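Local coordinates for protein D-galactonate dehydratase family member RspA (Pantoea ananatis, PDB 3T6C) that shows low D-gluconate dehydratase activity, using magnesium to convert D-gluconate to 2-dehydro-3-deoxy-D-gluconate and water within an enolase-superfamily fold, at residues A70-S73 / A74-Y78; E220-A223 / K224-R228; P277-T280 / E281-K284; T377-N380 / D381-E385; G423-T426 / W427-A430. All blocks are in the same frame, centred on the assembly; numbering follows the deposited sequence. Where two conformers were deposited one is given.

Contact 1. Residues A70-S73 / A74-Y78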
loop_
_atom_site.group_PDB
_atom_site.type_symbol
_atom_site.label_atom_id
_atom_site.label_comp_id
_atom_site.label_asym_id
_atom_site.label_seq_id
_atom_site.Cartn_x
_atom_site.Cartn_y
_atom_site.Cartn_z
ATOM N N ALA A 70 33.246 -0.355 29.049
ATOM C CA ALA A 70 33.310 0.079 27.668
ATOM C C ALA A 70 32.703 1.482 27.589
ATOM O O ALA A 70 33.208 2.339 26.872
ATOM C CB ALA A 70 32.563 -0.889 26.760
ATOM N N VAL A 71 31.580 1.711 28.294
ATOM C CA VAL A 71 31.057 3.071 28.439
ATOM C C VAL A 71 32.051 4.031 29.100
ATOM O O VAL A 71 32.220 5.155 28.611
ATOM C CB VAL A 71 29.698 3.041 29.200
ATOM C CG1 VAL A 71 29.159 4.463 29.435
ATOM C CG2 VAL A 71 28.704 2.219 28.455
ATOM N N GLN A 72 32.716 3.606 30.176
ATOM C CA GLN A 72 33.728 4.454 30.789
ATOM C C GLN A 72 34.804 4.857 29.790
ATOM O O GLN A 72 35.194 6.021 29.772
ATOM C CB GLN A 72 34.346 3.741 32.002
ATOM C CG GLN A 72 35.475 4.560 32.616
ATOM C CD GLN A 72 36.054 3.823 33.779
ATOM O OE1 GLN A 72 36.440 2.662 33.658
ATOM N NE2 GLN A 72 36.102 4.476 34.912
ATOM N N SER A 73 35.293 3.932 28.971
ATOM C CA SER A 73 36.269 4.314 27.955
ATOM C C SER A 73 35.669 5.313 26.945
ATOM O O SER A 73 36.269 6.331 26.581
ATOM C CB SER A 73 36.740 3.062 27.203
ATOM O OG SER A 73 37.745 3.392 26.273
ATOM N N ALA A 74 34.469 5.018 26.472
ATOM C CA ALA A 74 33.817 5.882 25.466
ATOM C C ALA A 74 33.675 7.321 25.969
ATOM O O ALA A 74 33.682 8.301 25.183
ATOM C CB ALA A 74 32.430 5.277 25.043
ATOM N N ILE A 75 33.528 7.489 27.285
ATOM C CA ILE A 75 33.501 8.833 27.888
ATOM C C ILE A 75 34.935 9.362 28.125
ATOM O O ILE A 75 35.331 10.402 27.548
ATOM C CB ILE A 75 32.742 8.822 29.212
ATOM C CG1 ILE A 75 31.264 8.400 28.980
ATOM C CG2 ILE A 75 32.854 10.219 29.874
ATOM C CD1 ILE A 75 30.554 7.942 30.272
ATOM N N ASP A 76 35.710 8.651 28.946
ATOM C CA ASP A 76 37.001 9.197 29.380
ATOM C C ASP A 76 38.011 9.402 28.271
ATOM O O ASP A 76 38.792 10.356 28.321
ATOM C CB ASP A 76 37.631 8.285 30.428
ATOM C CG ASP A 76 36.900 8.351 31.784
ATOM O OD1 ASP A 76 36.018 9.217 31.982
ATOM O OD2 ASP A 76 37.212 7.538 32.671
ATOM N N GLU A 77 38.049 8.499 27.306
ATOM C CA GLU A 77 39.065 8.596 26.262
ATOM C C GLU A 77 38.622 9.445 25.093
ATOM O O GLU A 77 39.469 9.891 24.306
ATOM C CB GLU A 77 39.456 7.189 25.752
ATOM C CG GLU A 77 40.041 6.243 26.814
ATOM C CD GLU A 77 41.258 6.786 27.550
ATOM O OE1 GLU A 77 41.952 7.696 27.041
ATOM O OE2 GLU A 77 41.519 6.289 28.658
ATOM N N TYR A 78 37.309 9.657 24.962
ATOM C CA TYR A 78 36.768 10.326 23.757
ATOM C C TYR A 78 35.901 11.564 24.063
ATOM O O TYR A 78 36.306 12.708 23.764
ATOM C CB TYR A 78 35.999 9.296 22.877
ATOM C CG TYR A 78 36.907 8.176 22.454
ATOM C CD1 TYR A 78 37.778 8.333 21.360
ATOM C CD2 TYR A 78 36.919 6.941 23.142
ATOM C CE1 TYR A 78 38.629 7.345 20.998
ATOM C CE2 TYR A 78 37.777 5.920 22.765
ATOM C CZ TYR A 78 38.616 6.131 21.674
ATOM O OH TYR A 78 39.466 5.100 21.289
HETATM O O HOH W 1 36.806 7.205 35.334
#
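Gln72 runs fully extended with CG opposite its backbone N (chi1 176°), while Asp76, one turn on, keeps CG beside its own N (chi1 -72°). Together these settings bring amide and carboxylate to one flank of helix 68-83, in the N-terminal domain of the mandelate racemase/muconate lactonizing enzyme fold. The pair meets through carbon first: Asp76 OD2 lies 3.4 Å from Gln72 CG, and the two flat ends are turned 40° apart. A water joins the polar tips, accepting from Gln72 NE2 at 2.8 Å and donating to Asp76 OD2 at 2.7 Å. Thr34 of strand 29-37 bonds Asp76 OD1, which leaves the carboxylate held at both oxygens and limits its rotation. On the buried flank Val71 CG1 touches Ile75 CD1 at 3.8 Å, and the two side chains pack against Val45 and Val47 of strand 44-51. The helix then widens into a pi-type turn at 74-78. Tyr78 points its OH to the backbone N of Tyr69 of the second subunit. Ser73 O accepts from Glu77 N at 2.9 Å and has Tyr78 CD2 obliquely beside it at 3.6 Å.

Contact 2. Residues E220-A223 / K224-R228; sequences EAYA and KSIPR
Tyr222 O is gripped twice by Ser225, through the hydroxyl and through the backbone N-H. The hydroxyl donates from OG at 2.8 Å, in the carbonyl plane and on a lone pair of Tyr222 O. Ser225 N comes to the same oxygen at 2.9 Å but from well above that plane, 60° out of it. The hydroxyl can turn inward because OG stands between the backbone N and the carbonyl carbon (chi1 80°), the crowded position. Ile226 N adds a weak bond to Tyr222 O and a better one, 3.3 Å long, to Ala223 O. The tightened turn sits just before Pro227, which has no N-H to offer; its CD instead rests against Ala223 O at 3.2 Å, and helix 219-237 kinks there. This helix belongs to the barrel domain of the enolase superfamily and leads into strand 242-246, which carries the magnesium ligand Asp246. Its inner side presents Tyr222, whose ring meets Ile226 obliquely, CE1 to CG1 at 3.5 Å. Met259 of helix 253-262 packs on both side chains, and Tyr222 OH is hydrogen-bonded to His245 NE2. On the outer side Lys224 lies over Glu220 O, CG to O at 3.4 Å, and bends at its last torsion (chi4 88°) to leave NZ 3.8 Å from Glu220 CB. The charged ends part company: Lys224 NZ forms a salt bridge with Glu242 of the third subunit, and Glu220 OE1 pairs with Lys205.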
loop_
_atom_site.group_PDB
_atom_site.type_symbol
_atom_site.label_atom_id
_atom_site.label_comp_id
_atom_site.label_asym_id
_atom_site.label_seq_id
_atom_site.Cartn_x
_atom_site.Cartn_y
_atom_site.Cartn_z
ATOM N N GLU A 220 6.858 -22.169 25.680
ATOM C CA GLU A 220 5.493 -22.639 25.482
ATOM C C GLU A 220 4.794 -22.706 26.832
ATOM O O GLU A 220 3.648 -22.244 26.971
ATOM C CB GLU A 220 5.487 -24.006 24.801
ATOM C CG GLU A 220 5.644 -23.864 23.252
ATOM C CD GLU A 220 7.058 -23.872 22.801
ATOM O OE1 GLU A 220 7.926 -24.292 23.640
ATOM O OE2 GLU A 220 7.305 -23.509 21.582
ATOM N N ALA A 221 5.477 -23.270 27.835
ATOM C CA ALA A 221 4.859 -23.375 29.156
ATOM C C ALA A 221 4.653 -22.001 29.758
ATOM O O ALA A 221 3.640 -21.744 30.417
ATOM C CB ALA A 221 5.742 -24.272 30.060
ATOM N N TYR A 222 5.612 -21.123 29.554
ATOM C CA TYR A 222 5.471 -19.715 29.984
ATOM C C TYR A 222 4.212 -19.082 29.338
ATOM O O TYR A 222 3.336 -18.556 30.050
ATOM C CB TYR A 222 6.755 -18.942 29.658
ATOM C CG TYR A 222 6.478 -17.458 29.597
ATOM C CD1 TYR A 222 6.197 -16.719 30.756
ATOM C CD2 TYR A 222 6.473 -16.826 28.399
ATOM C CE1 TYR A 222 5.870 -15.328 30.645
ATOM C CE2 TYR A 222 6.174 -15.475 28.278
ATOM C CZ TYR A 222 5.878 -14.731 29.391
ATOM O OH TYR A 222 5.565 -13.392 29.201
ATOM N N ALA A 223 4.093 -19.134 28.004
ATOM C CA ALA A 223 3.009 -18.396 27.306
ATOM C C ALA A 223 1.666 -18.889 27.801
ATOM O O ALA A 223 0.781 -18.098 28.078
ATOM C CB ALA A 223 3.102 -18.598 25.815
ATOM N N LYS A 224 1.526 -20.204 27.948
ATOM C CA LYS A 224 0.222 -20.756 28.391
ATOM C C LYS A 224 -0.093 -20.351 29.832
ATOM O O LYS A 224 -1.269 -20.214 30.194
ATOM C CB LYS A 224 0.193 -22.280 28.191
ATOM C CG LYS A 224 0.301 -22.707 26.732
ATOM C CD LYS A 224 0.403 -24.236 26.625
ATOM C CE LYS A 224 0.403 -24.734 25.183
ATOM N NZ LYS A 224 1.765 -24.784 24.603
ATOM N N SER A 225 0.913 -20.123 30.658
ATOM C CA SER A 225 0.669 -19.835 32.055
ATOM C C SER A 225 0.047 -18.460 32.228
ATOM O O SER A 225 -0.625 -18.195 33.247
ATOM C CB SER A 225 1.972 -19.934 32.875
ATOM O OG SER A 225 2.804 -18.767 32.766
ATOM N N ILE A 226 0.302 -17.579 31.264
ATOM C CA ILE A 226 0.024 -16.160 31.503
ATOM C C ILE A 226 -1.489 -15.779 31.541
ATOM O O ILE A 226 -1.931 -15.082 32.463
ATOM C CB ILE A 226 0.887 -15.260 30.576
ATOM C CG1 ILE A 226 2.373 -15.320 30.961
ATOM C CG2 ILE A 226 0.491 -13.752 30.710
ATOM C CD1 ILE A 226 2.699 -15.150 32.495
ATOM N N PRO A 227 -2.281 -16.198 30.540
ATOM C CA PRO A 227 -3.708 -15.857 30.653
ATOM C C PRO A 227 -4.330 -16.463 31.928
ATOM O O PRO A 227 -5.206 -15.817 32.510
ATOM C CB PRO A 227 -4.320 -16.464 29.371
ATOM C CG PRO A 227 -3.147 -16.380 28.375
ATOM C CD PRO A 227 -1.940 -16.771 29.228
ATOM N N ARG A 228 -3.923 -17.653 32.365
ATOM C CA ARG A 228 -4.426 -18.222 33.612
ATOM C C ARG A 228 -4.067 -17.342 34.813
ATOM O O ARG A 228 -4.922 -17.118 35.716
ATOM C CB ARG A 228 -3.870 -19.652 33.814
ATOM C CG ARG A 228 -4.226 -20.626 32.677
ATOM C CD ARG A 228 -3.782 -22.116 32.896
ATOM N NE ARG A 228 -2.629 -22.245 33.788
ATOM C CZ ARG A 228 -1.451 -22.784 33.461
ATOM N NH1 ARG A 228 -1.240 -23.288 32.242
ATOM N NH2 ARG A 228 -0.473 -22.819 34.367
HETATM O O HOH W 2 2.060 -23.796 31.425
#

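Contact 3. Residues P277-T280 / E281-K284; sequences PENT and EWLK. With EDO (1,2-ethanediol), chain H.
Trp282 N and Leu283 N each reach back three residues rather than four, to Asn279 O at 3.0 Å and Thr280 O at 3.1 Å, while a water stands in for the bond between Glu281 and Glu278. That water donates to Glu278 O and accepts from Glu281 N at 3.0 Å, so the amide is satisfied without a direct backbone partner. Both direct donors sit above the carbonyl planes they approach, 44° out for Trp282 N and 54° out for Leu283 N, as expected of tight 3-10-like turns. Thr280 N makes the same step back to Pro277 O. Asn279 and Trp282 run side by side, pointing the same way, with amide and indole nearly perpendicular at 82°. Asn279 CB touches Trp282 CD1 at 3.8 Å, and Asn279 O lies in the plane of the ring at its edge, 3.5 Å from CD1. In the barrel domain of the enolase superfamily this piece connects strand 270-272, which carries the magnesium ligand Glu272, to helix 283-289. Leu283 and Thr280 turn their side chains against Leu309 of helix 303-311, with Leu283 CB 3.6 Å from Thr280 O. The polar ends of Trp282 and Glu281 serve the assembly: Trp282 NE1 bonds Asn341 O of the third subunit, and Glu281 OE1 bridges Lys313 of that subunit and Lys307 of the second. Asn279 ND2 donates to O2 of a 1,2-ethanediol, probably from the crystallisation liquor, at 3.0 Å.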
loop_
_atom_site.group_PDB
_atom_site.type_symbol
_atom_site.label_atom_id
_atom_site.label_comp_id
_atom_site.label_asym_id
_atom_site.label_seq_id
_atom_site.Cartn_x
_atom_site.Cartn_y
_atom_site.Cartn_z
ATOM N N PRO A 277 13.598 -6.307 19.345
ATOM C CA PRO A 277 13.749 -5.235 18.334
ATOM C C PRO A 277 13.968 -5.787 16.943
ATOM O O PRO A 277 13.447 -5.211 15.974
ATOM C CB PRO A 277 15.032 -4.509 18.801
ATOM C CG PRO A 277 15.022 -4.706 20.271
ATOM C CD PRO A 277 14.644 -6.198 20.381
ATOM N N GLU A 278 14.659 -6.926 16.827
ATOM C CA GLU A 278 14.939 -7.473 15.513
ATOM C C GLU A 278 13.676 -8.013 14.824
ATOM O O GLU A 278 13.732 -8.311 13.623
ATOM C CB GLU A 278 15.990 -8.567 15.650
ATOM C CG GLU A 278 17.353 -8.028 16.158
ATOM C CD GLU A 278 17.551 -8.055 17.690
ATOM O OE1 GLU A 278 16.571 -8.229 18.453
ATOM O OE2 GLU A 278 18.723 -7.924 18.099
ATOM N N ASN A 279 12.595 -8.219 15.585
ATOM C CA ASN A 279 11.282 -8.694 15.085
ATOM C C ASN A 279 10.189 -7.638 14.964
ATOM O O ASN A 279 8.988 -7.989 14.998
ATOM C CB ASN A 279 10.790 -9.942 15.796
ATOM C CG ASN A 279 11.564 -11.206 15.387
ATOM O OD1 ASN A 279 11.930 -11.364 14.214
ATOM N ND2 ASN A 279 11.779 -12.123 16.349
ATOM N N THR A 280 10.550 -6.362 15.068
ATOM C CA THR A 280 9.533 -5.298 14.984
ATOM C C THR A 280 8.570 -5.356 13.795
ATOM O O THR A 280 7.442 -4.905 13.920
ATOM C CB THR A 280 10.170 -3.879 15.022
ATOM O OG1 THR A 280 11.181 -3.785 14.037
ATOM C CG2 THR A 280 10.740 -3.609 16.418
ATOM N N GLU A 281 8.952 -5.964 12.685
ATOM C CA GLU A 281 8.042 -6.062 11.528
ATOM C C GLU A 281 6.814 -6.929 11.846
ATOM O O GLU A 281 5.818 -6.820 11.186
ATOM C CB GLU A 281 8.818 -6.608 10.311
ATOM C CG GLU A 281 9.730 -5.524 9.747
ATOM C CD GLU A 281 10.676 -6.016 8.652
ATOM O OE1 GLU A 281 10.664 -7.230 8.323
ATOM O OE2 GLU A 281 11.480 -5.172 8.180
ATOM N N TRP A 282 6.885 -7.764 12.888
ATOM C CA TRP A 282 5.745 -8.586 13.232
ATOM C C TRP A 282 4.621 -7.789 13.932
ATOM O O TRP A 282 3.499 -8.299 14.101
ATOM C CB TRP A 282 6.233 -9.723 14.166
ATOM C CG TRP A 282 6.956 -10.822 13.425
ATOM C CD1 TRP A 282 8.311 -10.879 13.091
ATOM C CD2 TRP A 282 6.347 -12.004 12.887
ATOM N NE1 TRP A 282 8.537 -12.053 12.401
ATOM C CE2 TRP A 282 7.364 -12.748 12.241
ATOM C CE3 TRP A 282 5.042 -12.509 12.893
ATOM C CZ2 TRP A 282 7.122 -13.978 11.615
ATOM C CZ3 TRP A 282 4.798 -13.753 12.264
ATOM C CH2 TRP A 282 5.821 -14.466 11.640
ATOM N N LEU A 283 4.923 -6.587 14.406
ATOM C CA LEU A 283 3.885 -5.835 15.109
ATOM C C LEU A 283 2.783 -5.394 14.149
ATOM O O LEU A 283 1.668 -5.167 14.639
ATOM C CB LEU A 283 4.463 -4.617 15.882
ATOM C CG LEU A 283 5.262 -5.087 17.097
ATOM C CD1 LEU A 283 6.055 -3.878 17.665
ATOM C CD2 LEU A 283 4.350 -5.635 18.164
ATOM N N LYS A 284 3.052 -5.281 12.838
ATOM C CA LYS A 284 1.949 -4.970 11.908
ATOM C C LYS A 284 0.873 -6.046 12.012
ATOM O O LYS A 284 -0.319 -5.766 12.165
ATOM C CB LYS A 284 2.464 -4.898 10.492
ATOM C CG LYS A 284 1.256 -4.738 9.533
ATOM C CD LYS A 284 1.781 -4.383 8.134
ATOM C CE LYS A 284 0.689 -4.483 7.097
ATOM N NZ LYS A 284 1.293 -4.452 5.742
HETATM C C1 EDO H . 12.171 -17.374 16.268
HETATM O O1 EDO H . 13.326 -17.838 15.474
HETATM C C2 EDO H . 11.844 -15.866 16.169
HETATM O O2 EDO H . 12.959 -14.900 16.262
HETATM O O HOH W 3 11.582 -7.274 11.879
#

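Contact 4. Residues T377-N380 / D381-E385; sequences TPMN and DALRE
Met379 lays its CG against Leu383 CD1 at 3.9 Å, the two side chains crossing at about a right angle. Val358 and Pro355 of helix 355-367 pack on this pair, on Met379 and Leu383 respectively. Arg384 passes Met379 on another flank, also at about a right angle, with NE 4.0 Å from Met379 CB. Its chain is stretched from CG to NE, which carries the guanidinium across to the backbone of Met379; there NE donates to Met379 O at 3.2 Å. The oxygen lies at the guanidinium edge, close to its plane, but the bond is bent, with 146° at the hydrogen. Arg384 NH1 turns to Pro391 O. Asn380 itself occupies the N-cap of helix 381-386, which follows barrel strand 374-375. With CG set between the backbone N and the carbonyl carbon (chi1 68°), Asn380 folds its amide over the first turn, and OD1 accepts from Leu383 N at 2.8 Å. The donor is tilted 31° from the plane of the side-chain carbonyl. Asn380 OD1 also sits 3.3 Å from Leu383 CB, so the cap and the apolar side chain are packed closely. The backbone takes over with Arg384 N bonded to Asn380 O at 3.0 Å. Asn380 ND2 is used as well, donating to Pro39 O. The amide therefore works at both ends: OD1 accepts from a first-turn N-H, as an N-cap does, and ND2 fastens the helix start to the loop holding Pro39.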
loop_
_atom_site.group_PDB
_atom_site.type_symbol
_atom_site.label_atom_id
_atom_site.label_comp_id
_atom_site.label_asym_id
_atom_site.label_seq_id
_atom_site.Cartn_x
_atom_site.Cartn_y
_atom_site.Cartn_z
ATOM N N THR A 377 11.502 1.170 40.932
ATOM C CA THR A 377 11.934 0.168 41.916
ATOM C C THR A 377 12.574 0.919 43.058
ATOM O O THR A 377 13.284 1.921 42.875
ATOM C CB THR A 377 12.916 -0.888 41.338
ATOM O OG1 THR A 377 14.010 -0.211 40.765
ATOM C CG2 THR A 377 12.289 -1.731 40.263
ATOM N N PRO A 378 12.286 0.483 44.276
ATOM C CA PRO A 378 12.688 1.303 45.416
ATOM C C PRO A 378 14.208 1.549 45.480
ATOM O O PRO A 378 15.010 0.715 45.043
ATOM C CB PRO A 378 12.184 0.517 46.637
ATOM C CG PRO A 378 11.539 -0.729 46.120
ATOM C CD PRO A 378 11.405 -0.643 44.622
ATOM N N MET A 379 14.558 2.747 45.958
ATOM C CA MET A 379 15.938 3.208 46.059
ATOM C C MET A 379 16.284 3.065 47.510
ATOM O O MET A 379 15.641 3.714 48.365
ATOM C CB MET A 379 16.004 4.698 45.657
ATOM C CG MET A 379 16.479 4.951 44.224
ATOM S SD MET A 379 16.098 6.583 43.519
ATOM C CE MET A 379 14.336 6.547 43.463
ATOM N N ASN A 380 17.287 2.253 47.809
ATOM C CA ASN A 380 17.651 2.035 49.213
ATOM C C ASN A 380 18.326 3.206 49.905
ATOM O O ASN A 380 18.609 4.252 49.309
ATOM C CB ASN A 380 18.519 0.759 49.378
ATOM C CG ASN A 380 19.946 0.863 48.760
ATOM O OD1 ASN A 380 20.301 1.870 48.185
ATOM N ND2 ASN A 380 20.756 -0.195 48.902
ATOM N N ASP A 381 18.579 3.053 51.198
ATOM C CA ASP A 381 19.174 4.167 51.901
ATOM C C ASP A 381 20.547 4.535 51.387
ATOM O O ASP A 381 20.876 5.704 51.288
ATOM C CB ASP A 381 19.141 3.942 53.407
ATOM C CG ASP A 381 17.787 4.341 53.997
ATOM O OD1 ASP A 381 16.868 3.478 54.050
ATOM O OD2 ASP A 381 17.633 5.539 54.356
ATOM N N ALA A 382 21.327 3.549 51.008
ATOM C CA ALA A 382 22.664 3.843 50.467
ATOM C C ALA A 382 22.586 4.690 49.176
ATOM O O ALA A 382 23.367 5.658 49.021
ATOM C CB ALA A 382 23.431 2.552 50.225
ATOM N N LEU A 383 21.662 4.363 48.276
ATOM C CA LEU A 383 21.452 5.173 47.084
ATOM C C LEU A 383 21.041 6.594 47.427
ATOM O O LEU A 383 21.560 7.564 46.861
ATOM C CB LEU A 383 20.332 4.551 46.237
ATOM C CG LEU A 383 20.801 3.445 45.293
ATOM C CD1 LEU A 383 19.589 2.677 44.736
ATOM C CD2 LEU A 383 21.648 4.082 44.152
ATOM N N ARG A 384 20.135 6.713 48.398
ATOM C CA ARG A 384 19.654 8.028 48.804
ATOM C C ARG A 384 20.726 8.905 49.463
ATOM O O ARG A 384 20.687 10.125 49.345
ATOM C CB ARG A 384 18.412 7.881 49.683
ATOM C CG ARG A 384 17.196 7.367 48.902
ATOM C CD ARG A 384 15.943 7.194 49.752
ATOM N NE ARG A 384 14.863 6.824 48.815
ATOM C CZ ARG A 384 14.092 7.713 48.160
ATOM N NH1 ARG A 384 14.229 9.021 48.386
ATOM N NH2 ARG A 384 13.173 7.304 47.295
ATOM N N GLU A 385 21.646 8.266 50.182
ATOM C CA GLU A 385 22.789 8.922 50.781
ATOM C C GLU A 385 23.817 9.354 49.738
ATOM O O GLU A 385 24.308 10.484 49.772
ATOM C CB GLU A 385 23.458 7.927 51.730
ATOM C CG GLU A 385 24.603 8.499 52.539
ATOM C CD GLU A 385 24.630 7.938 53.957
ATOM O OE1 GLU A 385 25.052 8.667 54.838
ATOM O OE2 GLU A 385 24.220 6.785 54.197
#

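Contact 5. Residues G423-T426 / W427-A430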
loop_
_atom_site.group_PDB
_atom_site.type_symbol
_atom_site.label_atom_id
_atom_site.label_comp_id
_atom_site.label_asym_id
_atom_site.label_seq_id
_atom_site.Cartn_x
_atom_site.Cartn_y
_atom_site.Cartn_z
ATOM N N GLY A 423 31.944 -7.701 35.531
ATOM C CA GLY A 423 31.711 -9.098 35.167
ATOM C C GLY A 423 30.647 -9.329 34.104
ATOM O O GLY A 423 29.953 -8.411 33.686
ATOM N N ASN A 424 30.565 -10.571 33.624
ATOM C CA ASN A 424 29.554 -10.945 32.639
ATOM C C ASN A 424 28.308 -11.494 33.355
ATOM O O ASN A 424 28.393 -12.454 34.099
ATOM C CB ASN A 424 30.148 -12.035 31.770
ATOM C CG ASN A 424 31.205 -11.499 30.791
ATOM O OD1 ASN A 424 31.039 -10.436 30.197
ATOM N ND2 ASN A 424 32.270 -12.255 30.605
ATOM N N PRO A 425 27.114 -10.941 33.049
ATOM C CA PRO A 425 25.928 -11.471 33.722
ATOM C C PRO A 425 25.623 -12.889 33.308
ATOM O O PRO A 425 25.957 -13.296 32.226
ATOM C CB PRO A 425 24.793 -10.543 33.247
ATOM C CG PRO A 425 25.330 -9.718 32.206
ATOM C CD PRO A 425 26.844 -9.765 32.206
ATOM N N THR A 426 25.077 -13.669 34.216
ATOM C CA THR A 426 24.665 -15.007 33.846
ATOM C C THR A 426 23.266 -15.097 33.240
ATOM O O THR A 426 22.962 -16.056 32.505
ATOM C CB THR A 426 24.852 -15.989 35.004
ATOM O OG1 THR A 426 24.106 -15.502 36.106
ATOM C CG2 THR A 426 26.315 -16.062 35.433
ATOM N N TRP A 427 22.346 -14.202 33.603
ATOM C CA TRP A 427 20.957 -14.386 33.188
ATOM C C TRP A 427 20.757 -14.206 31.690
ATOM O O TRP A 427 19.733 -14.621 31.137
ATOM C CB TRP A 427 20.040 -13.391 33.936
ATOM C CG TRP A 427 20.227 -11.945 33.522
ATOM C CD1 TRP A 427 21.101 -11.050 34.067
ATOM C CD2 TRP A 427 19.495 -11.222 32.499
ATOM N NE1 TRP A 427 20.989 -9.838 33.435
ATOM C CE2 TRP A 427 20.001 -9.898 32.484
ATOM C CE3 TRP A 427 18.449 -11.559 31.618
ATOM C CZ2 TRP A 427 19.495 -8.899 31.609
ATOM C CZ3 TRP A 427 17.958 -10.556 30.733
ATOM C CH2 TRP A 427 18.483 -9.246 30.759
ATOM N N THR A 428 21.761 -13.629 31.018
ATOM C CA THR A 428 21.625 -13.333 29.583
ATOM C C THR A 428 22.032 -14.546 28.745
ATOM O O THR A 428 21.985 -14.443 27.506
ATOM C CB THR A 428 22.488 -12.146 29.148
ATOM O OG1 THR A 428 23.827 -12.368 29.633
ATOM C CG2 THR A 428 21.935 -10.824 29.752
ATOM N N MET A 429 22.391 -15.682 29.376
ATOM C CA MET A 429 22.466 -16.929 28.601
ATOM C C MET A 429 21.147 -17.644 28.931
ATOM O O MET A 429 21.073 -18.519 29.823
ATOM C CB MET A 429 23.659 -17.746 29.149
ATOM C CG MET A 429 23.876 -19.092 28.463
ATOM S SD MET A 429 24.460 -18.869 26.752
ATOM C CE MET A 429 26.126 -18.257 27.033
ATOM N N ALA A 430 20.156 -17.407 28.085
ATOM C CA ALA A 430 18.827 -17.999 28.280
ATOM C C ALA A 430 18.643 -19.028 27.200
ATOM O O ALA A 430 18.811 -18.714 26.023
ATOM C CB ALA A 430 17.747 -16.894 28.162
#
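Thr426 to Met429 form a type I beta turn, with Trp427 and Thr428 at its corners and Met429 N bonded to Thr426 O at 3.2 Å. The bond is nearly straight, 169° at the hydrogen, although the donor stands 52° above the carbonyl plane. Asp188 OD2 accepts from Trp427 N, which anchors the turn from outside. The Trp427 indole leaves the backbone with CG between N and the carbonyl carbon (chi1 69°), a setting that brings its five-membered ring beside the proline. Pro425 CB meets Trp427 CD1 obliquely at 3.8 Å and lies 3.9 Å from Trp427 NE1. Thr428 CG2 sits over the centre of the indole, 3.4 Å above its plane, a CH-pi contact within the turn. The hydroxyl of Thr428 bonds Ser101 O of the second subunit, and OG1 is also 3.5 Å from Pro425 O. Tyr103 of that subunit meets the Trp427 ring as well. Leu191 of helix 189-192 packs on the indole, which touches bound D-gluconate and lies near His248, probably a proton donor/acceptor. The turn thus presents Trp427 to the substrate, where it lines the D-gluconate pocket.

The five contacts follow one another along the chain without nesting or crossing, and each is local, within one helix, one turn or the passage from a loop into a helix. Contact 1 lies in the N-terminal domain, on a helix against its antiparallel sheet. Contacts 2, 3 and 4 belong to the barrel: contact 2 lies on the helix before strand 242-246, contact 3 leads from strand 270-272 towards helix 283-289, and contact 4 turns the chain into helix 381-386. Contact 5 closes the turn before strand 430-431. Contacts 1 and 5 are about 10 Å apart at their nearest atoms, and across the subunit boundary Asn424 ND2 bonds Tyr78 O. Contacts 2 and 3 both face the third subunit; contact 4 touches no other chain.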